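Local coordinates for uncharacterized conserved protein of COG5135 (Nostoc punctiforme, PDB 2I51) that binds flavin mononucleotide and is probably a flavin-dependent oxidoreductase akin to pyridoxamine 5'-phosphate oxidase, though its substrate is unknown, at residues 39-44 against 66-71. Sequence-based numbering, arbitrary orientation.
Sequences ANRTLV and ADQIQQ. With FMN (flavin mononucleotide), chain C.
R41, on strand 38-44, reaches Q68 of helix 64-71 through one side-chain hydrogen bond, NH2 to OE1 at 2.9 Å. The acceptor lies at the edge of the guanidinium, near its plane, while the N-H comes in tilted 27° from the carbonyl plane of the amide; the two flat groups are turned 45° against each other. T31 OG1 on the adjacent strand 26-32 is hydrogen-bonded to Q68 OE1 and to R41 NH1, so one hydroxyl ties both ends of the bridge together. Otherwise the contact is slight: the methyl CB of A39 rests 3.6 Å from Q68 OE1, in van der Waals contact with the amide.

The NE/NH2 edge of the same guanidinium grips the FMN phosphate, NH2 thus serving both O3P and, on its NH1 side, Q68 OE1. R41 NE and NH2 both bond to FMN O3P, at 3.0 and 2.8 Å. The chain gets there by folding: CG sits between the backbone N and the carbonyl carbon (chi1 80°), and bends at chi2 and chi3 swing the guanidinium back along the strand toward A39.

Further along, the backbone serves the rest of the cofactor. FMN O2' donates to T42 O at 2.8 Å, and V44 N gives a nearly straight bond to FMN O4 at 3.1 Å. L43 CD2 packs 3.5 Å from FMN N3, and T42 CG2 touches the dimethylbenzene end at C7M.

A leucine in place of R41, lacking both donors and the positive charge, would probably weaken the hold on the phosphate and leave Q68 OE1 with T31 but no partner on strand 38-44. By bonding NH2, Q68 stands in the second shell of the phosphate and, with T31, probably helps to fix the guanidinium in this split-barrel flavin site.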
# COMPACT_ATOMS: atom_id res chain seq x y z
N ALA A 39 -8.47 -2.83 -2.00
CA ALA A 39 -8.24 -1.43 -2.39
C ALA A 39 -7.08 -0.95 -1.56
O ALA A 39 -6.87 -1.39 -0.45
CB ALA A 39 -9.49 -0.54 -2.16
N ASN A 40 -6.30 -0.06 -2.12
CA ASN A 40 -5.04 0.36 -1.50
C ASN A 40 -4.73 1.79 -1.90
O ASN A 40 -4.68 2.08 -3.08
CB ASN A 40 -3.96 -0.59 -1.99
CG ASN A 40 -2.72 -0.63 -1.10
OD1 ASN A 40 -2.69 -0.07 0.00
ND2 ASN A 40 -1.66 -1.37 -1.59
N ARG A 41 -4.48 2.66 -0.92
CA ARG A 41 -4.13 4.06 -1.23
C ARG A 41 -3.29 4.66 -0.15
O ARG A 41 -3.33 4.22 1.00
CB ARG A 41 -5.37 4.91 -1.46
CG ARG A 41 -6.07 5.37 -0.23
CD ARG A 41 -6.82 4.28 0.51
NE ARG A 41 -7.98 3.77 -0.18
CZ ARG A 41 -8.67 2.66 0.10
NH1 ARG A 41 -8.21 1.74 0.96
NH2 ARG A 41 -9.79 2.45 -0.53
N THR A 42 -2.57 5.71 -0.50
CA THR A 42 -1.72 6.41 0.43
C THR A 42 -2.52 7.38 1.29
O THR A 42 -3.42 8.07 0.76
CB THR A 42 -0.60 7.17 -0.32
OG1 THR A 42 0.15 6.23 -1.12
CG2 THR A 42 0.37 7.87 0.65
N LEU A 43 -2.18 7.43 2.58
CA LEU A 43 -2.69 8.43 3.48
C LEU A 43 -1.53 9.04 4.23
O LEU A 43 -0.46 8.46 4.32
CB LEU A 43 -3.60 7.84 4.55
CG LEU A 43 -4.70 6.91 4.08
CD1 LEU A 43 -5.41 6.25 5.31
CD2 LEU A 43 -5.59 7.71 3.25
N VAL A 44 -1.72 10.23 4.82
CA VAL A 44 -0.76 10.82 5.76
C VAL A 44 -1.02 10.38 7.18
O VAL A 44 -2.15 10.52 7.67
CB VAL A 44 -0.89 12.36 5.71
CG1 VAL A 44 0.11 13.03 6.72
CG2 VAL A 44 -0.65 12.89 4.28
N ALA A 66 -14.71 5.46 2.42
CA ALA A 66 -15.66 5.64 3.54
C ALA A 66 -16.69 4.53 3.57
O ALA A 66 -16.91 3.92 4.61
CB ALA A 66 -16.32 7.04 3.51
N ASP A 67 -17.29 4.23 2.42
CA ASP A 67 -18.29 3.17 2.41
C ASP A 67 -17.65 1.80 2.58
O ASP A 67 -18.21 0.90 3.21
CB ASP A 67 -19.09 3.16 1.12
CG ASP A 67 -20.21 2.17 1.17
OD1 ASP A 67 -21.14 2.37 1.99
OD2 ASP A 67 -20.15 1.16 0.44
N GLN A 68 -16.45 1.63 2.04
CA GLN A 68 -15.78 0.34 2.19
C GLN A 68 -15.55 0.07 3.68
O GLN A 68 -15.76 -1.04 4.15
CB GLN A 68 -14.42 0.31 1.48
CG GLN A 68 -14.50 0.49 -0.07
CD GLN A 68 -13.17 0.80 -0.70
OE1 GLN A 68 -12.11 0.71 -0.08
NE2 GLN A 68 -13.22 1.18 -1.98
N ILE A 69 -15.11 1.08 4.41
CA ILE A 69 -14.79 0.94 5.84
C ILE A 69 -16.05 0.68 6.65
O ILE A 69 -16.06 -0.15 7.58
CB ILE A 69 -14.02 2.18 6.31
CG1 ILE A 69 -12.64 2.18 5.65
CG2 ILE A 69 -13.89 2.23 7.83
CD1 ILE A 69 -11.88 3.48 5.73
N GLN A 70 -17.13 1.37 6.33
CA GLN A 70 -18.38 1.13 7.03
C GLN A 70 -18.85 -0.30 6.90
O GLN A 70 -19.39 -0.87 7.85
CB GLN A 70 -19.45 2.10 6.52
CG GLN A 70 -19.09 3.56 6.83
N GLN A 71 -18.65 -0.91 5.72
CA GLN A 71 -19.05 -2.30 5.52
C GLN A 71 -18.05 -3.33 6.07
O GLN A 71 -18.46 -4.40 6.49
CB GLN A 71 -19.36 -2.58 4.05
CG GLN A 71 -20.47 -1.70 3.50
CD GLN A 71 -21.05 -2.20 2.18
OE1 GLN A 71 -21.28 -3.39 1.99
NE2 GLN A 71 -21.29 -1.27 1.26
N1 FMN C . -6.53 10.65 1.05
C2 FMN C . -7.15 10.74 2.24
O2 FMN C . -8.35 10.46 2.37
N3 FMN C . -6.44 11.11 3.36
C4 FMN C . -5.11 11.43 3.31
O4 FMN C . -4.43 11.63 4.38
C4A FMN C . -4.45 11.34 2.10
N5 FMN C . -3.11 11.68 1.99
C5A FMN C . -2.46 11.37 0.77
C6 FMN C . -1.10 11.58 0.67
C7 FMN C . -0.38 11.33 -0.51
C7M FMN C . 1.12 11.33 -0.50
C8 FMN C . -1.12 10.91 -1.62
C8M FMN C . -0.37 10.38 -2.84
C9 FMN C . -2.50 10.71 -1.53
C9A FMN C . -3.18 10.99 -0.35
N10 FMN C . -4.54 10.82 -0.24
C10 FMN C . -5.17 10.94 0.96
C1' FMN C . -5.40 10.54 -1.47
C2' FMN C . -5.68 9.04 -1.51
O2' FMN C . -4.47 8.30 -1.81
C3' FMN C . -6.82 8.64 -2.47
O3' FMN C . -6.51 9.19 -3.74
C4' FMN C . -8.12 9.27 -1.94
O4' FMN C . -8.28 9.19 -0.52
C5' FMN C . -9.28 8.49 -2.56
O5' FMN C . -9.18 7.12 -2.18
P FMN C . -10.45 6.21 -2.16
O1P FMN C . -11.38 6.59 -1.06
O2P FMN C . -11.14 6.40 -3.55
O3P FMN C . -9.98 4.79 -2.10